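Superoxide dismutase (Methanothermobacter thermautotrophicus, PDB 1MA1) catalyses the dismutation of superoxide to hydrogen peroxide and oxygen, using one iron ion in each subunit of a homotetramer. Local coordinates at residues 16-21 / 33-38; 82-87 / 130-135; 108-111 / 115-118; 136-139 / 144-147. All blocks are in the same frame, centred on the assembly; numbering follows the deposited sequence.

Contact 1 of 4, residues 16-21 / 33-38; sequences YPYDAL and HHQKHH. With FE (Fe (III) ion), chain G.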
loop_
_atom_site.group_PDB
_atom_site.type_symbol
_atom_site.label_atom_id
_atom_site.label_comp_id
_atom_site.label_asym_id
_atom_site.label_seq_id
_atom_site.Cartn_x
_atom_site.Cartn_y
_atom_site.Cartn_z
ATOM N N TYR A 16 -0.200 33.681 -5.728
ATOM C CA TYR A 16 0.328 34.682 -4.807
ATOM C C TYR A 16 1.839 34.541 -4.692
ATOM O O TYR A 16 2.395 33.494 -5.018
ATOM C CB TYR A 16 -0.316 34.542 -3.407
ATOM C CG TYR A 16 -0.427 33.116 -2.897
ATOM C CD1 TYR A 16 0.706 32.319 -2.724
ATOM C CD2 TYR A 16 -1.668 32.551 -2.648
ATOM C CE1 TYR A 16 0.590 30.984 -2.322
ATOM C CE2 TYR A 16 -1.799 31.230 -2.251
ATOM C CZ TYR A 16 -0.676 30.449 -2.094
ATOM O OH TYR A 16 -0.826 29.127 -1.747
ATOM N N PRO A 17 2.527 35.604 -4.242
ATOM C CA PRO A 17 3.988 35.582 -4.130
ATOM C C PRO A 17 4.494 34.631 -3.055
ATOM O O PRO A 17 3.780 34.338 -2.095
ATOM C CB PRO A 17 4.342 37.039 -3.833
ATOM C CG PRO A 17 3.153 37.549 -3.134
ATOM C CD PRO A 17 1.995 36.934 -3.902
ATOM N N TYR A 18 5.733 34.168 -3.220
ATOM C CA TYR A 18 6.293 33.121 -2.383
ATOM C C TYR A 18 6.373 33.502 -0.909
ATOM O O TYR A 18 6.624 32.655 -0.056
ATOM C CB TYR A 18 7.694 32.724 -2.894
ATOM C CG TYR A 18 7.673 31.865 -4.147
ATOM C CD1 TYR A 18 7.003 30.642 -4.172
ATOM C CD2 TYR A 18 8.281 32.296 -5.322
ATOM C CE1 TYR A 18 6.933 29.869 -5.347
ATOM C CE2 TYR A 18 8.218 31.536 -6.502
ATOM C CZ TYR A 18 7.535 30.321 -6.510
ATOM O OH TYR A 18 7.421 29.590 -7.677
ATOM N N ASP A 19 6.163 34.770 -0.595
ATOM C CA ASP A 19 6.215 35.175 0.799
ATOM C C ASP A 19 4.814 35.531 1.267
ATOM O O ASP A 19 4.637 36.096 2.343
ATOM C CB ASP A 19 7.162 36.364 0.975
ATOM C CG ASP A 19 6.621 37.666 0.361
ATOM O OD1 ASP A 19 5.711 37.618 -0.513
ATOM O OD2 ASP A 19 7.132 38.751 0.756
ATOM N N ALA A 20 3.815 35.184 0.458
ATOM C CA ALA A 20 2.439 35.555 0.770
ATOM C C ALA A 20 1.906 34.859 2.038
ATOM O O ALA A 20 0.898 35.280 2.606
ATOM C CB ALA A 20 1.516 35.263 -0.440
ATOM N N LEU A 21 2.581 33.800 2.475
ATOM C CA LEU A 21 2.002 32.898 3.457
ATOM C C LEU A 21 2.779 32.932 4.768
ATOM O O LEU A 21 2.470 32.187 5.702
ATOM C CB LEU A 21 1.988 31.471 2.914
ATOM C CG LEU A 21 1.279 31.215 1.591
ATOM C CD1 LEU A 21 1.247 29.707 1.352
ATOM C CD2 LEU A 21 -0.132 31.806 1.620
ATOM N N HIS A 33 9.102 23.735 -2.129
ATOM C CA HIS A 33 7.956 22.828 -2.276
ATOM C C HIS A 33 7.415 22.965 -3.691
ATOM O O HIS A 33 7.173 21.965 -4.377
ATOM C CB HIS A 33 6.835 23.180 -1.265
ATOM C CG HIS A 33 5.771 22.131 -1.099
ATOM N ND1 HIS A 33 4.885 22.158 -0.052
ATOM C CD2 HIS A 33 5.456 21.016 -1.813
ATOM C CE1 HIS A 33 4.075 21.114 -0.115
ATOM N NE2 HIS A 33 4.397 20.398 -1.179
ATOM N N HIS A 34 7.225 24.211 -4.121
ATOM C CA HIS A 34 6.620 24.490 -5.415
ATOM C C HIS A 34 7.559 24.135 -6.548
ATOM O O HIS A 34 7.166 23.465 -7.501
ATOM C CB HIS A 34 6.247 25.961 -5.519
ATOM C CG HIS A 34 5.570 26.322 -6.803
ATOM N ND1 HIS A 34 6.021 27.326 -7.634
ATOM C CD2 HIS A 34 4.466 25.810 -7.405
ATOM C CE1 HIS A 34 5.232 27.420 -8.686
ATOM N NE2 HIS A 34 4.279 26.509 -8.569
ATOM N N GLN A 35 8.809 24.571 -6.447
ATOM C CA GLN A 35 9.659 24.619 -7.625
ATOM C C GLN A 35 10.465 23.366 -7.799
ATOM O O GLN A 35 10.917 23.070 -8.904
ATOM C CB GLN A 35 10.613 25.800 -7.561
ATOM C CG GLN A 35 9.919 27.099 -7.328
ATOM C CD GLN A 35 10.673 28.244 -7.930
ATOM O OE1 GLN A 35 11.910 28.229 -7.982
ATOM N NE2 GLN A 35 9.937 29.261 -8.395
ATOM N N LYS A 36 10.662 22.642 -6.704
ATOM C CA LYS A 36 11.367 21.367 -6.765
ATOM C C LYS A 36 10.425 20.162 -6.805
ATOM O O LYS A 36 10.472 19.355 -7.737
ATOM C CB LYS A 36 12.316 21.236 -5.585
ATOM C CG LYS A 36 13.379 22.292 -5.570
ATOM C CD LYS A 36 14.154 22.268 -6.866
ATOM C CE LYS A 36 15.141 23.423 -6.932
ATOM N NZ LYS A 36 15.992 23.369 -8.146
ATOM N N HIS A 37 9.568 20.039 -5.802
ATOM C CA HIS A 37 8.754 18.839 -5.667
ATOM C C HIS A 37 7.576 18.845 -6.636
ATOM O O HIS A 37 7.409 17.913 -7.426
ATOM C CB HIS A 37 8.264 18.684 -4.220
ATOM C CG HIS A 37 9.381 18.488 -3.242
ATOM N ND1 HIS A 37 10.137 17.338 -3.197
ATOM C CD2 HIS A 37 9.935 19.334 -2.337
ATOM C CE1 HIS A 37 11.111 17.483 -2.314
ATOM N NE2 HIS A 37 11.009 18.688 -1.780
ATOM N N HIS A 38 6.766 19.896 -6.593
ATOM C CA HIS A 38 5.610 19.943 -7.457
ATOM C C HIS A 38 6.112 19.766 -8.879
ATOM O O HIS A 38 5.515 19.036 -9.670
ATOM C CB HIS A 38 4.872 21.277 -7.303
ATOM C CG HIS A 38 3.517 21.297 -7.953
ATOM N ND1 HIS A 38 2.662 22.375 -7.865
ATOM C CD2 HIS A 38 2.858 20.354 -8.674
ATOM C CE1 HIS A 38 1.538 22.099 -8.497
ATOM N NE2 HIS A 38 1.630 20.876 -8.996
HETATM FE FE FE G . 4.300 18.288 -1.333
HETATM O O HOH W 1 3.892 16.437 -1.612
#
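Tyr18 reaches from the loop 16-21 to helix residues 33-38 chiefly with its hydroxyl, and two nitrogens close on that one oxygen. Tyr18 OH lies 2.7 Å from His34 ND1, in the plane of the imidazole and at its edge; either partner could be the donor. The neighbouring Gln35 donates through NE2 to Tyr18 OH over 2.6 Å, with an N-H...O angle of 156° and the oxygen 15° out of the amide plane. The phenol ring and the Gln35 amide stand nearly perpendicular. His34 carries CG anti to its backbone N (chi1 -178°), which swings the ring off the helix toward the loop and leaves its CB 4.0 Å from Tyr18 CE1. This His34 side is the close-packed part: the imidazole is buried, touches Leu11 and Leu14, and bonds through NE2 to Pro12 O. Gln35, partly exposed, forms the looser margin. One residue before His34, His33 NE2 binds the iron at 2.1 Å, alongside His81, Asp167 and His171. Facing a carbonyl, His34 NE2 acts as a donor; with both nitrogens engaged the ring should be held in rotation, and the tyrosine hydroxyl ties the preceding loop to the ligand-bearing helix.

Contact 2 of 4, residues 82-87 / 130-135; sequences LFFWGN and SGWAVL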
loop_
_atom_site.group_PDB
_atom_site.type_symbol
_atom_site.label_atom_id
_atom_site.label_comp_id
_atom_site.label_asym_id
_atom_site.label_seq_id
_atom_site.Cartn_x
_atom_site.Cartn_y
_atom_site.Cartn_z
ATOM N N LEU A 82 -1.846 21.029 -6.813
ATOM C CA LEU A 82 -2.661 22.041 -7.472
ATOM C C LEU A 82 -3.781 22.581 -6.576
ATOM O O LEU A 82 -3.939 23.792 -6.454
ATOM C CB LEU A 82 -3.287 21.491 -8.747
ATOM C CG LEU A 82 -4.128 22.475 -9.578
ATOM C CD1 LEU A 82 -3.223 23.605 -10.075
ATOM C CD2 LEU A 82 -4.758 21.754 -10.782
ATOM N N PHE A 83 -4.561 21.694 -5.963
ATOM C CA PHE A 83 -5.623 22.118 -5.054
ATOM C C PHE A 83 -5.078 22.706 -3.759
ATOM O O PHE A 83 -5.721 23.551 -3.142
ATOM C CB PHE A 83 -6.563 20.945 -4.718
ATOM C CG PHE A 83 -7.525 20.589 -5.821
ATOM C CD1 PHE A 83 -7.082 19.974 -6.990
ATOM C CD2 PHE A 83 -8.878 20.879 -5.701
ATOM C CE1 PHE A 83 -7.969 19.658 -8.013
ATOM C CE2 PHE A 83 -9.772 20.564 -6.728
ATOM C CZ PHE A 83 -9.313 19.955 -7.885
ATOM N N PHE A 84 -3.899 22.241 -3.349
ATOM C CA PHE A 84 -3.280 22.685 -2.101
ATOM C C PHE A 84 -2.980 24.177 -2.180
ATOM O O PHE A 84 -3.421 24.944 -1.333
ATOM C CB PHE A 84 -1.988 21.901 -1.850
ATOM C CG PHE A 84 -1.301 22.251 -0.555
ATOM C CD1 PHE A 84 -1.994 22.213 0.649
ATOM C CD2 PHE A 84 0.045 22.588 -0.534
ATOM C CE1 PHE A 84 -1.347 22.505 1.859
ATOM C CE2 PHE A 84 0.704 22.875 0.662
ATOM C CZ PHE A 84 0.003 22.834 1.866
ATOM N N TRP A 85 -2.236 24.587 -3.204
ATOM C CA TRP A 85 -1.912 25.998 -3.393
ATOM C C TRP A 85 -3.203 26.804 -3.425
ATOM O O TRP A 85 -3.287 27.916 -2.895
ATOM C CB TRP A 85 -1.156 26.203 -4.705
ATOM C CG TRP A 85 0.053 25.350 -4.875
ATOM C CD1 TRP A 85 0.438 24.712 -6.010
ATOM C CD2 TRP A 85 1.045 25.054 -3.891
ATOM N NE1 TRP A 85 1.613 24.025 -5.801
ATOM C CE2 TRP A 85 2.009 24.218 -4.506
ATOM C CE3 TRP A 85 1.220 25.410 -2.550
ATOM C CZ2 TRP A 85 3.120 23.738 -3.830
ATOM C CZ3 TRP A 85 2.334 24.931 -1.874
ATOM C CH2 TRP A 85 3.268 24.103 -2.513
ATOM N N GLY A 86 -4.214 26.221 -4.039
ATOM C CA GLY A 86 -5.430 26.958 -4.295
ATOM C C GLY A 86 -6.274 27.204 -3.055
ATOM O O GLY A 86 -7.018 28.197 -3.014
ATOM N N ASN A 87 -6.190 26.320 -2.055
ATOM C CA ASN A 87 -6.949 26.545 -0.840
ATOM C C ASN A 87 -6.078 27.053 0.300
ATOM O O ASN A 87 -6.358 26.813 1.480
ATOM C CB ASN A 87 -7.780 25.290 -0.442
ATOM C CG ASN A 87 -6.937 24.025 -0.148
ATOM O OD1 ASN A 87 -7.303 22.927 -0.595
ATOM N ND2 ASN A 87 -5.854 24.161 0.628
ATOM N N SER A 130 4.655 10.003 4.285
ATOM C CA SER A 130 4.157 10.986 3.316
ATOM C C SER A 130 2.655 10.849 3.130
ATOM O O SER A 130 2.144 9.739 2.981
ATOM C CB SER A 130 4.820 10.775 1.961
ATOM O OG SER A 130 6.206 10.570 2.097
ATOM N N GLY A 131 1.939 11.966 3.115
ATOM C CA GLY A 131 0.552 11.910 2.703
ATOM C C GLY A 131 -0.193 13.206 2.919
ATOM O O GLY A 131 0.417 14.254 3.117
ATOM N N TRP A 132 -1.521 13.128 2.883
ATOM C CA TRP A 132 -2.392 14.300 2.870
ATOM C C TRP A 132 -3.606 14.029 3.756
ATOM O O TRP A 132 -4.027 12.882 3.909
ATOM C CB TRP A 132 -2.887 14.602 1.456
ATOM C CG TRP A 132 -1.818 14.741 0.434
ATOM C CD1 TRP A 132 -1.050 13.741 -0.106
ATOM C CD2 TRP A 132 -1.412 15.949 -0.205
ATOM N NE1 TRP A 132 -0.192 14.258 -1.044
ATOM C CE2 TRP A 132 -0.390 15.615 -1.122
ATOM C CE3 TRP A 132 -1.813 17.283 -0.094
ATOM C CZ2 TRP A 132 0.243 16.576 -1.927
ATOM C CZ3 TRP A 132 -1.185 18.237 -0.893
ATOM C CH2 TRP A 132 -0.167 17.877 -1.797
ATOM N N ALA A 133 -4.177 15.088 4.317
ATOM C CA ALA A 133 -5.593 15.087 4.668
ATOM C C ALA A 133 -6.408 15.831 3.621
ATOM O O ALA A 133 -6.035 16.921 3.185
ATOM C CB ALA A 133 -5.804 15.721 6.028
ATOM N N VAL A 134 -7.525 15.229 3.225
ATOM C CA VAL A 134 -8.366 15.753 2.154
ATOM C C VAL A 134 -9.829 15.716 2.562
ATOM O O VAL A 134 -10.325 14.680 2.993
ATOM C CB VAL A 134 -8.197 14.918 0.864
ATOM C CG1 VAL A 134 -9.066 15.486 -0.233
ATOM C CG2 VAL A 134 -6.723 14.908 0.423
ATOM N N LEU A 135 -10.528 16.840 2.412
ATOM C CA LEU A 135 -11.978 16.851 2.597
ATOM C C LEU A 135 -12.673 16.575 1.275
ATOM O O LEU A 135 -12.258 17.078 0.235
ATOM C CB LEU A 135 -12.434 18.198 3.128
ATOM C CG LEU A 135 -13.933 18.303 3.424
ATOM C CD1 LEU A 135 -14.274 17.290 4.497
ATOM C CD2 LEU A 135 -14.293 19.719 3.898
#
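Trp132 turns one edge of its indole toward the face of Phe84, an edge-to-face (T-shaped) pair with planes at 84° and centroids 5.9 Å apart, measured to the six-membered ring. The approach is off-centre. Trp132 CZ3, the leading atom, comes to 3.9 Å from Phe84 CB and 4.0 Å from Phe84 CG, near the root of the benzyl group, so the indole meets the stem of the phenylalanine as well as its ring. Phe84 has another flat neighbour within its own helix: its CD2 stands 3.5 Å above the plane of the Trp85 ring, toward the rim. Trp132 holds CG beside its backbone N (chi1 -54°), and the indole leaves the strand toward the helix with its benzo side foremost. The polar end lies elsewhere, since Trp132 NE1 is hydrogen-bonded to His152 ND1. The indole also meets the iron ligand His81 edge-to-face and passes about 4 Å from the iron at the nearest atoms. Trp132 thus belongs to the aromatic surroundings of the metal, and Phe84 probably backs it from the helix. Where the helix ends, Arg200 bonds to both Phe83 O and Asn87 OD1, two acceptors that lie close together without bonding to each other. The contact joins the end of helix 64-86, in the alpha-hairpin domain, to the start of strand 131-138 in the C-terminal domain; Val165 of the adjacent strand 164-167 touches both side chains, while on the sheet's other side helix 113-125 packs on Ala133.

Contact 3 of 4, residues 108-111 / 115-118; sequences KDFG and RFRK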
loop_
_atom_site.group_PDB
_atom_site.type_symbol
_atom_site.label_atom_id
_atom_site.label_comp_id
_atom_site.label_asym_id
_atom_site.label_seq_id
_atom_site.Cartn_x
_atom_site.Cartn_y
_atom_site.Cartn_z
ATOM N N LYS A 108 -23.480 19.791 10.467
ATOM C CA LYS A 108 -24.384 18.654 10.562
ATOM C C LYS A 108 -23.594 17.349 10.519
ATOM O O LYS A 108 -23.986 16.370 11.147
ATOM C CB LYS A 108 -25.433 18.673 9.445
ATOM C CG LYS A 108 -25.024 17.998 8.144
ATOM C CD LYS A 108 -26.262 17.616 7.319
ATOM C CE LYS A 108 -25.875 17.015 5.966
ATOM N NZ LYS A 108 -25.015 15.803 6.099
ATOM N N ASP A 109 -22.475 17.340 9.801
ATOM C CA ASP A 109 -21.684 16.133 9.682
ATOM C C ASP A 109 -20.693 15.965 10.813
ATOM O O ASP A 109 -20.396 14.841 11.217
ATOM C CB ASP A 109 -20.956 16.087 8.327
ATOM C CG ASP A 109 -21.912 15.843 7.160
ATOM O OD1 ASP A 109 -22.874 15.051 7.318
ATOM O OD2 ASP A 109 -21.698 16.426 6.079
ATOM N N PHE A 110 -20.176 17.067 11.340
ATOM C CA PHE A 110 -19.180 16.963 12.409
ATOM C C PHE A 110 -19.661 17.472 13.763
ATOM O O PHE A 110 -19.007 17.246 14.768
ATOM C CB PHE A 110 -17.905 17.696 12.018
ATOM C CG PHE A 110 -17.231 17.127 10.810
ATOM C CD1 PHE A 110 -17.527 17.607 9.543
ATOM C CD2 PHE A 110 -16.291 16.111 10.941
ATOM C CE1 PHE A 110 -16.885 17.082 8.402
ATOM C CE2 PHE A 110 -15.636 15.568 9.815
ATOM C CZ PHE A 110 -15.935 16.057 8.540
ATOM N N GLY A 111 -20.803 18.151 13.780
ATOM C CA GLY A 111 -21.328 18.674 15.022
ATOM C C GLY A 111 -20.911 20.109 15.269
ATOM O O GLY A 111 -21.694 20.911 15.788
ATOM N N ARG A 115 -14.942 20.412 16.037
ATOM C CA ARG A 115 -14.841 18.970 15.849
ATOM C C ARG A 115 -14.159 18.677 14.507
ATOM O O ARG A 115 -13.180 17.924 14.442
ATOM C CB ARG A 115 -16.244 18.341 15.879
ATOM C CG ARG A 115 -16.277 16.821 15.748
ATOM C CD ARG A 115 -15.707 16.162 16.956
ATOM N NE ARG A 115 -15.690 14.717 16.818
ATOM C CZ ARG A 115 -15.179 13.912 17.738
ATOM N NH1 ARG A 115 -14.661 14.424 18.853
ATOM N NH2 ARG A 115 -15.150 12.604 17.538
ATOM N N PHE A 116 -14.680 19.286 13.444
ATOM C CA PHE A 116 -14.082 19.158 12.121
ATOM C C PHE A 116 -12.598 19.473 12.135
ATOM O O PHE A 116 -11.779 18.664 11.705
ATOM C CB PHE A 116 -14.754 20.086 11.104
ATOM C CG PHE A 116 -13.977 20.224 9.833
ATOM C CD1 PHE A 116 -13.841 19.144 8.963
ATOM C CD2 PHE A 116 -13.321 21.412 9.536
ATOM C CE1 PHE A 116 -13.065 19.242 7.821
ATOM C CE2 PHE A 116 -12.531 21.533 8.387
ATOM C CZ PHE A 116 -12.403 20.446 7.528
ATOM N N ARG A 117 -12.273 20.667 12.616
ATOM C CA ARG A 117 -10.912 21.169 12.632
ATOM C C ARG A 117 -10.029 20.138 13.304
ATOM O O ARG A 117 -8.903 19.899 12.874
ATOM C CB ARG A 117 -10.879 22.484 13.410
ATOM C CG ARG A 117 -9.605 23.288 13.326
ATOM C CD ARG A 117 -9.791 24.518 14.183
ATOM N NE ARG A 117 -8.674 25.454 14.087
ATOM C CZ ARG A 117 -7.476 25.280 14.649
ATOM N NH1 ARG A 117 -7.219 24.189 15.379
ATOM N NH2 ARG A 117 -6.518 26.195 14.454
ATOM N N LYS A 118 -10.555 19.513 14.350
ATOM C CA LYS A 118 -9.763 18.607 15.163
ATOM C C LYS A 118 -9.566 17.277 14.449
ATOM O O LYS A 118 -8.453 16.764 14.375
ATOM C CB LYS A 118 -10.461 18.369 16.499
ATOM C CG LYS A 118 -9.732 17.408 17.424
ATOM C CD LYS A 118 -10.682 16.933 18.509
ATOM C CE LYS A 118 -9.992 16.034 19.508
ATOM N NZ LYS A 118 -10.971 15.537 20.495
#
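Beside the Phe110-Phe116 pair that joins the two segments, Lys108 NZ and Asp109 OD1 form a salt bridge of 2.6 Å, the lysine lying on the syn side of the carboxylate but 34° out of its plane. The same ammonium also bonds to Asp142 O, and Asp109 OD2 takes the backbone N of Leu144, so both groups are anchored on the beta hairpin. Across the turn the contact is aromatic. Phe116 points an edge at the face of Phe110, with centroids 5.2 Å apart and planes at 66°; Phe116 CD1 lies 3.7 Å from Phe110 CE1. Phe116 CB adds a CH-pi contact, 4.2 Å from the centroid of the Phe110 ring and over the same face. With CG anti to the backbone N (chi1 167°), Phe116 brings CB and ring edge against Phe110 together. The guanidinium of Arg115 goes through NE to Glu119 and through NH2 to Thr60 O of a third subunit. Gly111, the first residue beyond helix 100-110, takes a positive phi and lets the chain turn sharply into helix 113-125; Leu144 and Ile146 of strand 143-150 lie beneath Phe110 at this corner between two helices.

Contact 4 of 4, residues 136-139 / 144-147; sequences TYCQ and LFIM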
loop_
_atom_site.group_PDB
_atom_site.type_symbol
_atom_site.label_atom_id
_atom_site.label_comp_id
_atom_site.label_asym_id
_atom_site.label_seq_id
_atom_site.Cartn_x
_atom_site.Cartn_y
_atom_site.Cartn_z
ATOM N N THR A 136 -13.734 15.780 1.321
ATOM C CA THR A 136 -14.547 15.489 0.142
ATOM C C THR A 136 -16.012 15.241 0.546
ATOM O O THR A 136 -16.407 15.536 1.677
ATOM C CB THR A 136 -14.005 14.259 -0.608
ATOM O OG1 THR A 136 -14.779 14.043 -1.794
ATOM C CG2 THR A 136 -14.082 13.015 0.272
ATOM N N TYR A 137 -16.817 14.719 -0.374
ATOM C CA TYR A 137 -18.273 14.741 -0.218
ATOM C C TYR A 137 -18.904 13.545 -0.913
ATOM O O TYR A 137 -18.632 13.293 -2.089
ATOM C CB TYR A 137 -18.852 16.037 -0.799
ATOM C CG TYR A 137 -20.371 16.070 -0.889
ATOM C CD1 TYR A 137 -21.151 16.124 0.257
ATOM C CD2 TYR A 137 -21.024 15.997 -2.129
ATOM C CE1 TYR A 137 -22.533 16.096 0.180
ATOM C CE2 TYR A 137 -22.406 15.968 -2.213
ATOM C CZ TYR A 137 -23.153 16.012 -1.050
ATOM O OH TYR A 137 -24.525 15.913 -1.088
ATOM N N CYS A 138 -19.733 12.796 -0.186
ATOM C CA CYS A 138 -20.533 11.725 -0.793
ATOM C C CYS A 138 -21.939 12.233 -1.098
ATOM O O CYS A 138 -22.823 12.195 -0.261
ATOM C CB CYS A 138 -20.598 10.504 0.132
ATOM S SG CYS A 138 -21.529 9.071 -0.504
ATOM N N GLN A 139 -22.093 12.770 -2.301
ATOM C CA GLN A 139 -23.320 12.733 -3.080
ATOM C C GLN A 139 -24.370 11.713 -2.618
ATOM O O GLN A 139 -25.495 12.071 -2.280
ATOM C CB GLN A 139 -22.915 12.524 -4.543
ATOM C CG GLN A 139 -21.391 12.168 -4.688
ATOM C CD GLN A 139 -20.767 12.485 -6.074
ATOM O OE1 GLN A 139 -19.789 11.835 -6.486
ATOM N NE2 GLN A 139 -21.313 13.495 -6.777
ATOM N N LEU A 144 -20.131 15.056 4.162
ATOM C CA LEU A 144 -18.706 15.332 4.042
ATOM C C LEU A 144 -17.903 14.173 4.603
ATOM O O LEU A 144 -18.190 13.685 5.692
ATOM C CB LEU A 144 -18.332 16.619 4.787
ATOM C CG LEU A 144 -18.916 17.935 4.236
ATOM C CD1 LEU A 144 -18.678 19.054 5.242
ATOM C CD2 LEU A 144 -18.303 18.266 2.845
ATOM N N PHE A 145 -16.904 13.728 3.847
ATOM C CA PHE A 145 -15.945 12.713 4.295
ATOM C C PHE A 145 -14.556 13.334 4.380
ATOM O O PHE A 145 -14.194 14.189 3.577
ATOM C CB PHE A 145 -15.874 11.540 3.307
ATOM C CG PHE A 145 -17.076 10.634 3.321
ATOM C CD1 PHE A 145 -17.251 9.688 2.316
ATOM C CD2 PHE A 145 -18.020 10.708 4.340
ATOM C CE1 PHE A 145 -18.348 8.828 2.321
ATOM C CE2 PHE A 145 -19.133 9.844 4.360
ATOM C CZ PHE A 145 -19.294 8.905 3.350
ATOM N N ILE A 146 -13.768 12.881 5.341
ATOM C CA ILE A 146 -12.330 13.108 5.287
ATOM C C ILE A 146 -11.628 11.837 4.791
ATOM O O ILE A 146 -11.971 10.727 5.200
ATOM C CB ILE A 146 -11.795 13.508 6.688
ATOM C CG1 ILE A 146 -12.555 14.743 7.191
ATOM C CG2 ILE A 146 -10.281 13.763 6.636
ATOM C CD1 ILE A 146 -12.090 15.248 8.557
ATOM N N MET A 147 -10.657 11.980 3.899
ATOM C CA MET A 147 -9.761 10.851 3.650
ATOM C C MET A 147 -8.305 11.141 3.971
ATOM O O MET A 147 -7.839 12.276 3.838
ATOM C CB MET A 147 -9.906 10.310 2.200
ATOM C CG MET A 147 -10.346 11.305 1.139
ATOM S SD MET A 147 -10.543 10.629 -0.567
ATOM C CE MET A 147 -12.030 9.955 -0.396
#
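Thr136 sets OG1 anti to its backbone N (chi1 -177°), which places CG2 between N and the carbonyl carbon, the crowded position, and directs that methyl at strand 144-147. There it lies 3.8 Å from Phe145 CB and 3.7 Å from Met147 CE. The hydroxyl serves a different partner, Arg161 O. Phe145 keeps CG beside its backbone N (chi1 -73°), and the ring leans along the strand toward Cys138, whose CB is 3.6 Å from Phe145 CE1. Cys138 SG makes an oblique sulfur-aromatic contact at 5.1 Å from the centroid of the same ring. Beneath these side chains runs the backbone of a beta hairpin, strands 131-138 and 143-150 of the antiparallel sheet in the C-terminal domain. Thr136 and Phe145 form a hydrogen-bonded pair: Thr136 N donates to Phe145 O at 2.8 Å, and Phe145 N to Thr136 O at 2.9 Å. The next pair, Tyr137 with Leu144, is non-hydrogen-bonded, and a CA-H...O contact runs from Leu144 CA to Thr136 O over 3.3 Å. The short segments meet at 130° rather than 180°, a strong twist close to the hairpin's turn. On the face that carries Tyr137 and Leu144, Tyr137 CB rests against Leu144 CD2, and Tyr137 OH bonds to Asp142 OD1 in the turn. Leu144 there packs on helix 100-110, whereas on the face of Thr136 and Phe145 the cover comes from Phe160 and from Tyr9 of a third subunit.

Along the chain contact 1 closes first, in the alpha-hairpin domain; contact 2 then spans both domains, and contact 3 falls within its long sequence gap, ahead of contact 4. Contacts 1 and 2 both lie near the iron, their centres 14 Å apart, and Trp85 joins them by packing on His33, His34 and His38 and by accepting Tyr16 OH at its backbone oxygen. Contacts 2 and 4 share strand 131-138, with Val134 O bonded to Met147 N. Contact 3, 12 Å from contact 4 between centres, backs the same sheet with helices 100-110 and 113-125. All four contacts also reach other subunits, contact 1 through His37 to Tyr174 of the second, so the metal site lies close to a tetramer interface.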